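Local coordinates for TIR-NB-LRR type resistance protein RPV1 (PDB 5KU7), which belongs to the TIR-NB-LRR family of plant disease-resistance proteins and is represented here by its TIR domain, a parallel-sheet alpha/beta fold of the kind associated with immune signalling, at residues A[8-13]-A[63-68]; A[17-22]-A[67-72]; A[144-149]-A[159-164]. One frame throughout, in Å; residues are numbered along the deposited sequence.

All three contacts lie within one TIR domain and reach its five-stranded parallel sheet. Contact 1 pairs the adjacent inner strands 8-14 and 61-68. Contact 2, its centre about 13 Å away, joins what follows those strands at their C-terminal ends: helix 16-19 and the turn after F68. The two share V67 and F68 and touch through S13 and Y72. Contact 3 comes later in the chain, where the edge strand 146-148 meets helix 154-175; its centre is about 13 Å from contact 1 and 16 Å from contact 2, without touching either. Contact 1 thus joins strands within the sheet, contact 2 ties a helix to a strand-end turn, and contact 3 fastens the last strand to the C-terminal helix.

Contact 1 (A[8-13]-A[63-68]); sequences YDVFLS and SSVIVF
Two adjacent inner strands of the TIR sheet, 10-13 and 63-68, run side by side in parallel, with F11, L12 and S13 level with S64, V65 and I66. Four backbone bonds join them in the alternating pattern of parallel pairing: F11 N gives to S63 O (2.7 Å), V65 N to F11 O, S13 N to V65 O, and V67 N to S13 O (2.7 Å). The last is nearly straight at 169°. A side chain extends the pairing at its beginning. With chi1 at 68°, S63 OG sits between its own backbone N and carbonyl carbon, and from there it donates to D9 O at 2.9 Å. S63 OG also packs against V10 CG2 at 3.4 Å.

Crossovers through helices link successive strands of this flavodoxin-like alpha/beta arrangement, and helices 23-33 and 76-91 cover the two faces here, the first over L12 and V67, the second over F11, S13 and S64. On the face bearing V10, L12, S63 and V65, the CG1 branch of V10 meets the CG2 branch of V65 at 3.6 Å, the two side chains crossing obliquely. L12 instead lies alongside V65 and points the same way; its CD2 approaches V65 CB at 4.0 Å and continues to V67 CG2.

The other face is more polar. S64 OG stands 3.6 Å from F11 CB, while its hydrogen-bonding partner is H94 NE2. F11 has CG anti to its backbone N (chi1 177°), which carries the ring away from strand 63-68 to meet the ring of F39. S13 CB rests on I66 CG1 at 4.1 Å, and the buried S13 OG is satisfied by Y72 OH and E81 OE1.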
ATOM      1  N   TYR A   8     -23.242   6.957   5.876  1.00 47.78           N
ATOM      2  CA  TYR A   8     -22.152   6.288   5.177  1.00 43.76           C
ATOM      3  C   TYR A   8     -22.508   4.865   4.782  1.00 44.81           C
ATOM      4  O   TYR A   8     -23.304   4.204   5.449  1.00 46.21           O
ATOM      5  CB  TYR A   8     -20.899   6.282   6.054  1.00 42.20           C
ATOM      6  CG  TYR A   8     -20.472   7.662   6.538  1.00 46.58           C
ATOM      7  CD1 TYR A   8     -19.643   8.455   5.761  1.00 43.67           C
ATOM      8  CD2 TYR A   8     -20.914   8.173   7.764  1.00 48.49           C
ATOM      9  CE1 TYR A   8     -19.245   9.702   6.188  1.00 46.43           C
ATOM     10  CE2 TYR A   8     -20.524   9.427   8.201  1.00 45.65           C
ATOM     11  CZ  TYR A   8     -19.687  10.184   7.405  1.00 51.20           C
ATOM     12  OH  TYR A   8     -19.281  11.432   7.811  1.00 60.22           O
ATOM     13  N   ASP A   9     -21.913   4.389   3.696  1.00 41.91           N
ATOM     14  CA  ASP A   9     -22.059   2.989   3.310  1.00 39.95           C
ATOM     15  C   ASP A   9     -21.141   2.100   4.144  1.00 37.04           C
ATOM     16  O   ASP A   9     -21.508   0.999   4.546  1.00 36.70           O
ATOM     17  CB  ASP A   9     -21.785   2.841   1.824  1.00 36.50           C
ATOM     18  CG  ASP A   9     -22.815   3.568   0.990  1.00 37.85           C
ATOM     19  OD1 ASP A   9     -24.020   3.414   1.288  1.00 39.53           O
ATOM     20  OD2 ASP A   9     -22.433   4.329   0.081  1.00 37.45           O
ATOM     21  N   VAL A  10     -19.947   2.610   4.418  1.00 34.32           N
ATOM     22  CA  VAL A  10     -18.936   1.868   5.148  1.00 33.44           C
ATOM     23  C   VAL A  10     -18.229   2.712   6.210  1.00 39.46           C
ATOM     24  O   VAL A  10     -17.799   3.847   5.955  1.00 36.14           O
ATOM     25  CB  VAL A  10     -17.873   1.305   4.191  1.00 32.38           C
ATOM     26  CG1 VAL A  10     -16.664   0.798   4.972  1.00 31.46           C
ATOM     27  CG2 VAL A  10     -18.477   0.199   3.337  1.00 37.03           C
ATOM     28  N   PHE A  11     -18.124   2.150   7.408  1.00 40.62           N
ATOM     29  CA  PHE A  11     -17.243   2.693   8.435  1.00 43.05           C
ATOM     30  C   PHE A  11     -15.969   1.851   8.438  1.00 39.81           C
ATOM     31  O   PHE A  11     -16.024   0.627   8.603  1.00 36.39           O
ATOM     32  CB  PHE A  11     -17.921   2.699   9.821  1.00 34.06           C
ATOM     33  CG  PHE A  11     -17.034   3.183  10.933  1.00 33.85           C
ATOM     34  CD1 PHE A  11     -16.207   2.302  11.612  1.00 34.56           C
ATOM     35  CD2 PHE A  11     -17.024   4.524  11.306  1.00 34.77           C
ATOM     36  CE1 PHE A  11     -15.377   2.745  12.640  1.00 33.65           C
ATOM     37  CE2 PHE A  11     -16.203   4.972  12.338  1.00 34.28           C
ATOM     38  CZ  PHE A  11     -15.378   4.077  13.001  1.00 37.58           C
ATOM     39  N   LEU A  12     -14.834   2.512   8.228  1.00 38.13           N
ATOM     40  CA  LEU A  12     -13.526   1.865   8.227  1.00 36.25           C
ATOM     41  C   LEU A  12     -12.887   1.814   9.605  1.00 42.30           C
ATOM     42  O   LEU A  12     -12.408   2.832  10.097  1.00 47.38           O
ATOM     43  CB  LEU A  12     -12.573   2.607   7.303  1.00 32.62           C
ATOM     44  CG  LEU A  12     -12.250   1.931   6.002  1.00 33.18           C
ATOM     45  CD1 LEU A  12     -11.259   2.793   5.226  1.00 28.96           C
ATOM     46  CD2 LEU A  12     -11.680   0.558   6.361  1.00 30.99           C
ATOM     47  N   SER A  13     -12.832   0.632  10.208  1.00 38.02           N
ATOM     48  CA  SER A  13     -12.139   0.474  11.481  1.00 33.89           C
ATOM     49  C   SER A  13     -10.752  -0.134  11.265  1.00 36.18           C
ATOM     50  O   SER A  13     -10.613  -1.189  10.656  1.00 39.52           O
ATOM     51  CB  SER A  13     -12.972  -0.384  12.434  1.00 35.58           C
ATOM     52  OG  SER A  13     -12.274  -0.695  13.626  1.00 37.86           O
ATOM     53  N   SER A  63     -22.549  -0.315   6.988  1.00 39.30           N
ATOM     54  CA  SER A  63     -21.679  -1.424   7.349  1.00 36.76           C
ATOM     55  C   SER A  63     -20.354  -0.927   7.870  1.00 31.82           C
ATOM     56  O   SER A  63     -20.040   0.261   7.776  1.00 36.24           O
ATOM     57  CB  SER A  63     -21.431  -2.342   6.147  1.00 45.85           C
ATOM     58  OG  SER A  63     -20.659  -1.683   5.157  1.00 43.53           O
ATOM     59  N   SER A  64     -19.573  -1.848   8.422  1.00 31.85           N
ATOM     60  CA  SER A  64     -18.193  -1.569   8.788  1.00 31.85           C
ATOM     61  C   SER A  64     -17.227  -2.543   8.094  1.00 34.62           C
ATOM     62  O   SER A  64     -17.555  -3.712   7.872  1.00 37.43           O
ATOM     63  CB  SER A  64     -18.013  -1.637  10.301  1.00 32.58           C
ATOM     64  OG  SER A  64     -18.732  -0.603  10.942  1.00 42.77           O
ATOM     65  N   VAL A  65     -16.051  -2.038   7.726  1.00 35.96           N
ATOM     66  CA  VAL A  65     -14.955  -2.877   7.260  1.00 36.44           C
ATOM     67  C   VAL A  65     -13.904  -2.829   8.336  1.00 36.19           C
ATOM     68  O   VAL A  65     -13.470  -1.744   8.712  1.00 37.35           O
ATOM     69  CB  VAL A  65     -14.340  -2.393   5.937  1.00 33.72           C
ATOM     70  CG1 VAL A  65     -13.093  -3.188   5.640  1.00 34.44           C
ATOM     71  CG2 VAL A  65     -15.314  -2.527   4.801  1.00 25.37           C
ATOM     72  N   ILE A  66     -13.507  -3.986   8.853  1.00 35.39           N
ATOM     73  CA  ILE A  66     -12.502  -4.014   9.900  1.00 29.19           C
ATOM     74  C   ILE A  66     -11.161  -4.467   9.357  1.00 34.77           C
ATOM     75  O   ILE A  66     -11.034  -5.573   8.834  1.00 32.92           O
ATOM     76  CB  ILE A  66     -12.901  -4.930  11.054  1.00 34.29           C
ATOM     77  CG1 ILE A  66     -14.029  -4.296  11.884  1.00 43.57           C
ATOM     78  CG2 ILE A  66     -11.712  -5.124  11.957  1.00 37.00           C
ATOM     79  CD1 ILE A  66     -15.394  -4.470  11.310  1.00 47.66           C
ATOM     80  N   VAL A  67     -10.166  -3.593   9.448  1.00 32.97           N
ATOM     81  CA  VAL A  67      -8.814  -3.960   9.077  1.00 28.82           C
ATOM     82  C   VAL A  67      -8.101  -4.469  10.315  1.00 30.65           C
ATOM     83  O   VAL A  67      -7.445  -3.711  11.035  1.00 31.34           O
ATOM     84  CB  VAL A  67      -8.053  -2.784   8.467  1.00 28.50           C
ATOM     85  CG1 VAL A  67      -6.651  -3.218   8.004  1.00 23.52           C
ATOM     86  CG2 VAL A  67      -8.850  -2.193   7.318  1.00 27.94           C
ATOM     87  N   PHE A  68      -8.295  -5.747  10.604  1.00 30.55           N
ATOM     88  CA  PHE A  68      -7.542  -6.383  11.671  1.00 33.34           C
ATOM     89  C   PHE A  68      -6.075  -6.433  11.256  1.00 40.41           C
ATOM     90  O   PHE A  68      -5.725  -6.988  10.204  1.00 39.66           O
ATOM     91  CB  PHE A  68      -8.066  -7.790  11.958  1.00 37.88           C
ATOM     92  CG  PHE A  68      -9.353  -7.819  12.745  1.00 36.52           C
ATOM     93  CD1 PHE A  68      -9.440  -7.198  13.986  1.00 36.99           C
ATOM     94  CD2 PHE A  68     -10.470  -8.470  12.250  1.00 36.82           C
ATOM     95  CE1 PHE A  68     -10.631  -7.232  14.731  1.00 32.46           C
ATOM     96  CE2 PHE A  68     -11.649  -8.505  12.984  1.00 38.53           C
ATOM     97  CZ  PHE A  68     -11.726  -7.873  14.227  1.00 36.77           C
TER

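Contact 2 (A[17-22]-A[67-72]); sequences EDTRYN and VFSENY
D18, on the short helix 16-19 that follows the first strand of the TIR sheet, puts its carboxylate into the type I beta turn S69-Y72 at the end of strand 61-68. This is the tight part of the contact. D18 OD2 accepts two bonds, from S69 OG at 2.7 Å on its anti lone pair and from N71 N at 2.8 Å on the syn side, 17° out of the carboxylate plane. The other oxygen, OD1, takes N71 ND2 through its syn lone pair. Three donors from one turn thus fix the rotation of the carboxylate and would probably favour its ionised form.

Packing is looser toward the strand, where T19 and V67 meet tip to tip, OG1 to CG1 at 4.0 Å, and T19 CG2 touches S69 CB. T19 OG1 has its hydrogen bond with T24 OG1. Toward solvent, the side chain of E70 comes no closer than CB, 4.4 Å from D18 OD2. E17 N and R20 NH2 hydrogen-bond malonic acid, probably from the crystallisation liquor, and R20 NH1 bonds Y153 OH of the second subunit.

The amide and carboxylate planes of N71 and D18 stand 44° apart, yet the ND2-OD1 bond, 2.9 Å long, is almost straight at 174°.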
ATOM      1  N   GLU A  17      -1.651   3.170  13.616  1.00 39.01           N
ATOM      2  CA  GLU A  17      -0.231   2.872  13.681  1.00 38.92           C
ATOM      3  C   GLU A  17       0.203   1.745  12.740  1.00 39.23           C
ATOM      4  O   GLU A  17       1.328   1.735  12.263  1.00 41.74           O
ATOM      5  CB  GLU A  17       0.146   2.535  15.126  1.00 45.03           C
ATOM      6  CG  GLU A  17       1.581   2.848  15.485  1.00 56.82           C
ATOM      7  CD  GLU A  17       1.918   2.484  16.918  1.00 73.27           C
ATOM      8  OE1 GLU A  17       1.943   1.276  17.250  1.00 74.96           O
ATOM      9  OE2 GLU A  17       2.166   3.418  17.715  1.00 79.60           O
ATOM     10  N   ASP A  18      -0.671   0.787  12.470  1.00 34.54           N
ATOM     11  CA  ASP A  18      -0.294  -0.294  11.554  1.00 32.14           C
ATOM     12  C   ASP A  18      -0.495   0.084  10.090  1.00 37.18           C
ATOM     13  O   ASP A  18       0.400  -0.105   9.275  1.00 40.84           O
ATOM     14  CB  ASP A  18      -1.097  -1.565  11.832  1.00 29.98           C
ATOM     15  CG  ASP A  18      -0.778  -2.192  13.158  1.00 36.68           C
ATOM     16  OD1 ASP A  18       0.336  -1.971  13.675  1.00 39.59           O
ATOM     17  OD2 ASP A  18      -1.653  -2.919  13.686  1.00 35.86           O
ATOM     18  N   THR A  19      -1.661   0.632   9.756  1.00 37.08           N
ATOM     19  CA  THR A  19      -2.101   0.667   8.358  1.00 31.10           C
ATOM     20  C   THR A  19      -2.681   1.995   7.885  1.00 34.65           C
ATOM     21  O   THR A  19      -3.248   2.049   6.791  1.00 26.97           O
ATOM     22  CB  THR A  19      -3.209  -0.380   8.117  1.00 27.67           C
ATOM     23  OG1 THR A  19      -4.341  -0.037   8.933  1.00 27.58           O
ATOM     24  CG2 THR A  19      -2.738  -1.797   8.473  1.00 28.41           C
ATOM     25  N   ARG A  20      -2.581   3.052   8.696  1.00 27.45           N
ATOM     26  CA  ARG A  20      -3.267   4.306   8.364  1.00 27.30           C
ATOM     27  C   ARG A  20      -2.862   4.857   7.004  1.00 28.41           C
ATOM     28  O   ARG A  20      -3.703   5.206   6.173  1.00 31.48           O
ATOM     29  CB  ARG A  20      -2.987   5.407   9.394  1.00 31.68           C
ATOM     30  CG  ARG A  20      -3.566   6.781   8.955  1.00 28.11           C
ATOM     31  CD  ARG A  20      -3.392   7.864  10.048  1.00 32.76           C
ATOM     32  NE  ARG A  20      -4.215   7.600  11.223  1.00 32.53           N
ATOM     33  CZ  ARG A  20      -5.500   7.914  11.330  1.00 39.19           C
ATOM     34  NH1 ARG A  20      -6.122   8.511  10.322  1.00 29.31           N
ATOM     35  NH2 ARG A  20      -6.168   7.624  12.447  1.00 34.41           N
ATOM     36  N   TYR A  21      -1.558   4.959   6.798  1.00 27.70           N
ATOM     37  CA  TYR A  21      -1.044   5.670   5.658  1.00 31.90           C
ATOM     38  C   TYR A  21      -0.865   4.806   4.438  1.00 31.83           C
ATOM     39  O   TYR A  21      -0.632   5.326   3.358  1.00 33.27           O
ATOM     40  CB  TYR A  21       0.284   6.333   6.018  1.00 36.80           C
ATOM     41  CG  TYR A  21       0.082   7.391   7.049  1.00 38.93           C
ATOM     42  CD1 TYR A  21      -0.639   8.533   6.751  1.00 38.37           C
ATOM     43  CD2 TYR A  21       0.557   7.228   8.344  1.00 41.56           C
ATOM     44  CE1 TYR A  21      -0.845   9.507   7.698  1.00 38.52           C
ATOM     45  CE2 TYR A  21       0.362   8.197   9.296  1.00 36.87           C
ATOM     46  CZ  TYR A  21      -0.344   9.332   8.969  1.00 39.80           C
ATOM     47  OH  TYR A  21      -0.549  10.295   9.923  1.00 45.15           O
ATOM     48  N   ASN A  22      -0.958   3.492   4.592  1.00 29.24           N
ATOM     49  CA  ASN A  22      -0.745   2.649   3.424  1.00 28.22           C
ATOM     50  C   ASN A  22      -1.991   1.829   3.095  1.00 27.81           C
ATOM     51  O   ASN A  22      -2.863   2.313   2.363  1.00 31.27           O
ATOM     52  CB  ASN A  22       0.513   1.769   3.607  1.00 28.97           C
ATOM     53  CG  ASN A  22       0.729   1.334   5.053  1.00 49.39           C
ATOM     54  OD1 ASN A  22      -0.060   0.575   5.621  1.00 48.78           O
ATOM     55  ND2 ASN A  22       1.830   1.784   5.639  1.00 49.52           N
ATOM     56  N   VAL A  67     -10.166  -3.593   9.448  1.00 32.97           N
ATOM     57  CA  VAL A  67      -8.814  -3.960   9.077  1.00 28.82           C
ATOM     58  C   VAL A  67      -8.101  -4.469  10.315  1.00 30.65           C
ATOM     59  O   VAL A  67      -7.445  -3.711  11.035  1.00 31.34           O
ATOM     60  CB  VAL A  67      -8.053  -2.784   8.467  1.00 28.50           C
ATOM     61  CG1 VAL A  67      -6.651  -3.218   8.004  1.00 23.52           C
ATOM     62  CG2 VAL A  67      -8.850  -2.193   7.318  1.00 27.94           C
ATOM     63  N   PHE A  68      -8.295  -5.747  10.604  1.00 30.55           N
ATOM     64  CA  PHE A  68      -7.542  -6.383  11.671  1.00 33.34           C
ATOM     65  C   PHE A  68      -6.075  -6.433  11.256  1.00 40.41           C
ATOM     66  O   PHE A  68      -5.725  -6.988  10.204  1.00 39.66           O
ATOM     67  CB  PHE A  68      -8.066  -7.790  11.958  1.00 37.88           C
ATOM     68  CG  PHE A  68      -9.353  -7.819  12.745  1.00 36.52           C
ATOM     69  CD1 PHE A  68      -9.440  -7.198  13.986  1.00 36.99           C
ATOM     70  CD2 PHE A  68     -10.470  -8.470  12.250  1.00 36.82           C
ATOM     71  CE1 PHE A  68     -10.631  -7.232  14.731  1.00 32.46           C
ATOM     72  CE2 PHE A  68     -11.649  -8.505  12.984  1.00 38.53           C
ATOM     73  CZ  PHE A  68     -11.726  -7.873  14.227  1.00 36.77           C
ATOM     74  N   SER A  69      -5.226  -5.833  12.078  1.00 38.78           N
ATOM     75  CA  SER A  69      -3.789  -5.818  11.837  1.00 37.36           C
ATOM     76  C   SER A  69      -3.100  -6.163  13.146  1.00 37.39           C
ATOM     77  O   SER A  69      -3.745  -6.198  14.198  1.00 39.79           O
ATOM     78  CB  SER A  69      -3.332  -4.453  11.305  1.00 36.63           C
ATOM     79  OG  SER A  69      -3.770  -3.404  12.158  1.00 42.68           O
ATOM     80  N   GLU A  70      -1.792  -6.372  13.078  1.00 38.61           N
ATOM     81  CA  GLU A  70      -1.006  -6.923  14.181  1.00 45.37           C
ATOM     82  C   GLU A  70      -1.301  -6.307  15.552  1.00 48.32           C
ATOM     83  O   GLU A  70      -1.366  -7.027  16.560  1.00 41.87           O
ATOM     84  CB  GLU A  70       0.485  -6.770  13.869  1.00 51.67           C
ATOM     85  CG  GLU A  70       1.403  -7.650  14.717  1.00 62.03           C
ATOM     86  CD  GLU A  70       2.866  -7.274  14.562  1.00 63.70           C
ATOM     87  OE1 GLU A  70       3.145  -6.305  13.833  1.00 64.17           O
ATOM     88  OE2 GLU A  70       3.734  -7.952  15.148  1.00 66.96           O
ATOM     89  N   ASN A  71      -1.496  -4.988  15.587  1.00 47.03           N
ATOM     90  CA  ASN A  71      -1.618  -4.291  16.857  1.00 43.87           C
ATOM     91  C   ASN A  71      -2.974  -3.657  17.088  1.00 42.34           C
ATOM     92  O   ASN A  71      -3.096  -2.735  17.897  1.00 37.85           O
ATOM     93  CB  ASN A  71      -0.535  -3.232  16.976  1.00 42.60           C
ATOM     94  CG  ASN A  71       0.847  -3.824  16.898  1.00 46.40           C
ATOM     95  OD1 ASN A  71       1.273  -4.541  17.802  1.00 46.71           O
ATOM     96  ND2 ASN A  71       1.561  -3.533  15.815  1.00 45.09           N
ATOM     97  N   TYR A  72      -3.984  -4.147  16.372  1.00 34.00           N
ATOM     98  CA  TYR A  72      -5.352  -3.652  16.508  1.00 35.40           C
ATOM     99  C   TYR A  72      -5.864  -3.728  17.956  1.00 44.36           C
ATOM    100  O   TYR A  72      -6.421  -2.767  18.478  1.00 43.14           O
ATOM    101  CB  TYR A  72      -6.267  -4.440  15.580  1.00 25.73           C
ATOM    102  CG  TYR A  72      -7.694  -3.967  15.498  1.00 33.63           C
ATOM    103  CD1 TYR A  72      -8.638  -4.362  16.451  1.00 35.25           C
ATOM    104  CD2 TYR A  72      -8.119  -3.180  14.442  1.00 32.01           C
ATOM    105  CE1 TYR A  72      -9.952  -3.963  16.360  1.00 34.79           C
ATOM    106  CE2 TYR A  72      -9.436  -2.768  14.350  1.00 32.78           C
ATOM    107  CZ  TYR A  72     -10.349  -3.165  15.311  1.00 37.13           C
ATOM    108  OH  TYR A  72     -11.666  -2.762  15.221  1.00 35.12           O
TER

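Contact 3 (A[144-149]-A[159-164]); sequences SGWHLL and KEITNS
W146 and I161 carry the contact between the edge strand 146-148 of the parallel TIR sheet and the C-terminal helix 154-175, whose segment 159-164 runs nearly antiparallel to the strand, at 168°. The indole lies against the helix with the flank of I161 over one face: I161 CG1 is 3.7 Å from the centroid of the five-membered ring and only 10° off its normal, a CH-pi contact placed over the pyrrole part. With chi1 at -52°, W146 CG lies beside its own backbone N, and the ring extends from the strand to the helix. I161 reaches further with its CD1, which meets L148 CD2 at 3.9 Å, tip to tip, so that this one isoleucine bridges two strand residues on the same face of the sheet. I99, on the neighbouring strand 95-101, touches both W146 and L148.

At the edge of the indole, oxygen atoms approach ring carbons. The exposed E160 runs alongside the indole, pointing the other way, its carboxylate plane nearly perpendicular to the ring and OE2 4.2 Å from W146 CD1. One helical turn on, S164 OG is bonded to Q168 NE2 and lies in the indole plane at the edge, 3.5 Å from W146 CZ2.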
ATOM      1  N   SER A 144     -17.585 -14.066   7.705  1.00 52.07           N
ATOM      2  CA  SER A 144     -16.795 -14.425   6.536  1.00 60.50           C
ATOM      3  C   SER A 144     -16.073 -13.191   6.015  1.00 58.25           C
ATOM      4  O   SER A 144     -16.686 -12.148   5.773  1.00 62.61           O
ATOM      5  CB  SER A 144     -17.657 -15.048   5.435  1.00 64.84           C
ATOM      6  OG  SER A 144     -18.495 -14.089   4.826  1.00 67.43           O
ATOM      7  N   GLY A 145     -14.761 -13.299   5.864  1.00 50.81           N
ATOM      8  CA  GLY A 145     -14.008 -12.173   5.351  1.00 51.24           C
ATOM      9  C   GLY A 145     -12.892 -12.579   4.418  1.00 47.37           C
ATOM     10  O   GLY A 145     -13.011 -13.545   3.677  1.00 54.53           O
ATOM     11  N   TRP A 146     -11.804 -11.826   4.467  1.00 39.12           N
ATOM     12  CA  TRP A 146     -10.645 -12.094   3.650  1.00 37.79           C
ATOM     13  C   TRP A 146      -9.403 -12.159   4.524  1.00 43.24           C
ATOM     14  O   TRP A 146      -9.125 -11.237   5.291  1.00 46.48           O
ATOM     15  CB  TRP A 146     -10.467 -11.005   2.590  1.00 35.95           C
ATOM     16  CG  TRP A 146     -11.681 -10.742   1.764  1.00 39.53           C
ATOM     17  CD1 TRP A 146     -11.935 -11.226   0.513  1.00 42.04           C
ATOM     18  CD2 TRP A 146     -12.819  -9.949   2.125  1.00 36.31           C
ATOM     19  NE1 TRP A 146     -13.159 -10.781   0.073  1.00 43.42           N
ATOM     20  CE2 TRP A 146     -13.723  -9.999   1.045  1.00 44.41           C
ATOM     21  CE3 TRP A 146     -13.164  -9.207   3.256  1.00 46.12           C
ATOM     22  CZ2 TRP A 146     -14.955  -9.334   1.066  1.00 50.45           C
ATOM     23  CZ3 TRP A 146     -14.382  -8.542   3.275  1.00 49.10           C
ATOM     24  CH2 TRP A 146     -15.264  -8.611   2.183  1.00 50.94           C
ATOM     25  N   HIS A 147      -8.664 -13.254   4.408  1.00 41.50           N
ATOM     26  CA  HIS A 147      -7.353 -13.355   5.016  1.00 34.73           C
ATOM     27  C   HIS A 147      -6.286 -12.954   3.974  1.00 40.70           C
ATOM     28  O   HIS A 147      -6.129 -13.610   2.951  1.00 46.36           O
ATOM     29  CB  HIS A 147      -7.110 -14.769   5.534  1.00 38.66           C
ATOM     30  CG  HIS A 147      -5.801 -14.936   6.238  1.00 43.40           C
ATOM     31  ND1 HIS A 147      -5.221 -16.167   6.452  1.00 49.46           N
ATOM     32  CD2 HIS A 147      -4.958 -14.024   6.782  1.00 42.15           C
ATOM     33  CE1 HIS A 147      -4.076 -16.008   7.091  1.00 50.09           C
ATOM     34  NE2 HIS A 147      -3.893 -14.718   7.304  1.00 48.49           N
ATOM     35  N   LEU A 148      -5.573 -11.865   4.224  1.00 33.88           N
ATOM     36  CA  LEU A 148      -4.595 -11.360   3.263  1.00 32.67           C
ATOM     37  C   LEU A 148      -3.190 -11.644   3.738  1.00 42.73           C
ATOM     38  O   LEU A 148      -2.821 -11.289   4.863  1.00 42.19           O
ATOM     39  CB  LEU A 148      -4.745  -9.849   3.056  1.00 38.37           C
ATOM     40  CG  LEU A 148      -5.773  -9.326   2.052  1.00 42.45           C
ATOM     41  CD1 LEU A 148      -7.127  -9.926   2.293  1.00 47.92           C
ATOM     42  CD2 LEU A 148      -5.832  -7.821   2.099  1.00 27.57           C
ATOM     43  N   LEU A 149      -2.413 -12.273   2.871  1.00 41.80           N
ATOM     44  CA  LEU A 149      -1.003 -12.507   3.111  1.00 40.82           C
ATOM     45  C   LEU A 149      -0.172 -11.518   2.325  1.00 40.50           C
ATOM     46  O   LEU A 149      -0.677 -10.789   1.462  1.00 36.32           O
ATOM     47  CB  LEU A 149      -0.614 -13.921   2.714  1.00 44.94           C
ATOM     48  CG  LEU A 149      -1.602 -15.004   3.148  1.00 50.86           C
ATOM     49  CD1 LEU A 149      -1.289 -16.329   2.457  1.00 53.60           C
ATOM     50  CD2 LEU A 149      -1.598 -15.151   4.671  1.00 49.26           C
ATOM     51  N   LYS A 159      -8.914  -4.870  -4.933  1.00 34.19           N
ATOM     52  CA  LYS A 159      -9.956  -4.880  -5.952  1.00 37.90           C
ATOM     53  C   LYS A 159     -10.970  -5.981  -5.657  1.00 38.88           C
ATOM     54  O   LYS A 159     -12.185  -5.795  -5.794  1.00 39.46           O
ATOM     55  CB  LYS A 159      -9.352  -5.072  -7.349  1.00 42.25           C
ATOM     56  CG  LYS A 159     -10.386  -5.154  -8.475  1.00 52.81           C
ATOM     57  CD  LYS A 159      -9.736  -5.406  -9.845  1.00 65.24           C
ATOM     58  CE  LYS A 159      -9.225  -6.845  -9.977  1.00 73.50           C
ATOM     59  NZ  LYS A 159      -8.804  -7.193 -11.375  1.00 82.58           N
ATOM     60  N   GLU A 160     -10.465  -7.127  -5.228  1.00 35.70           N
ATOM     61  CA  GLU A 160     -11.323  -8.260  -4.934  1.00 39.62           C
ATOM     62  C   GLU A 160     -12.264  -7.949  -3.744  1.00 43.28           C
ATOM     63  O   GLU A 160     -13.471  -8.169  -3.812  1.00 34.15           O
ATOM     64  CB  GLU A 160     -10.462  -9.484  -4.660  1.00 43.04           C
ATOM     65  CG  GLU A 160     -11.190 -10.602  -3.991  1.00 53.64           C
ATOM     66  CD  GLU A 160     -10.324 -11.821  -3.836  1.00 67.85           C
ATOM     67  OE1 GLU A 160      -9.185 -11.815  -4.370  1.00 65.54           O
ATOM     68  OE2 GLU A 160     -10.790 -12.779  -3.182  1.00 77.36           O
ATOM     69  N   ILE A 161     -11.702  -7.391  -2.679  1.00 43.56           N
ATOM     70  CA  ILE A 161     -12.463  -7.014  -1.500  1.00 38.54           C
ATOM     71  C   ILE A 161     -13.542  -5.973  -1.805  1.00 36.53           C
ATOM     72  O   ILE A 161     -14.710  -6.097  -1.407  1.00 26.62           O
ATOM     73  CB  ILE A 161     -11.519  -6.459  -0.422  1.00 37.85           C
ATOM     74  CG1 ILE A 161     -10.623  -7.578   0.119  1.00 29.53           C
ATOM     75  CG2 ILE A 161     -12.308  -5.773   0.703  1.00 36.01           C
ATOM     76  CD1 ILE A 161      -9.410  -7.066   0.847  1.00 30.14           C
ATOM     77  N   THR A 162     -13.156  -4.932  -2.516  1.00 33.31           N
ATOM     78  CA  THR A 162     -14.099  -3.859  -2.730  1.00 37.01           C
ATOM     79  C   THR A 162     -15.176  -4.248  -3.753  1.00 41.86           C
ATOM     80  O   THR A 162     -16.290  -3.715  -3.710  1.00 40.16           O
ATOM     81  CB  THR A 162     -13.374  -2.592  -3.150  1.00 36.89           C
ATOM     82  OG1 THR A 162     -12.625  -2.868  -4.325  1.00 34.18           O
ATOM     83  CG2 THR A 162     -12.392  -2.166  -2.057  1.00 32.88           C
ATOM     84  N   ASN A 163     -14.858  -5.190  -4.642  1.00 39.93           N
ATOM     85  CA  ASN A 163     -15.844  -5.696  -5.600  1.00 36.13           C
ATOM     86  C   ASN A 163     -16.925  -6.486  -4.895  1.00 34.53           C
ATOM     87  O   ASN A 163     -18.112  -6.308  -5.154  1.00 31.08           O
ATOM     88  CB  ASN A 163     -15.194  -6.602  -6.644  1.00 33.42           C
ATOM     89  CG  ASN A 163     -14.624  -5.838  -7.809  1.00 37.71           C
ATOM     90  OD1 ASN A 163     -14.915  -4.656  -7.993  1.00 46.54           O
ATOM     91  ND2 ASN A 163     -13.823  -6.518  -8.623  1.00 41.14           N
ATOM     92  N   SER A 164     -16.488  -7.361  -3.999  1.00 30.52           N
ATOM     93  CA  SER A 164     -17.382  -8.147  -3.170  1.00 38.64           C
ATOM     94  C   SER A 164     -18.248  -7.259  -2.257  1.00 40.44           C
ATOM     95  O   SER A 164     -19.462  -7.453  -2.170  1.00 46.81           O
ATOM     96  CB  SER A 164     -16.562  -9.139  -2.342  1.00 35.90           C
ATOM     97  OG  SER A 164     -17.368  -9.785  -1.378  1.00 45.94           O
TER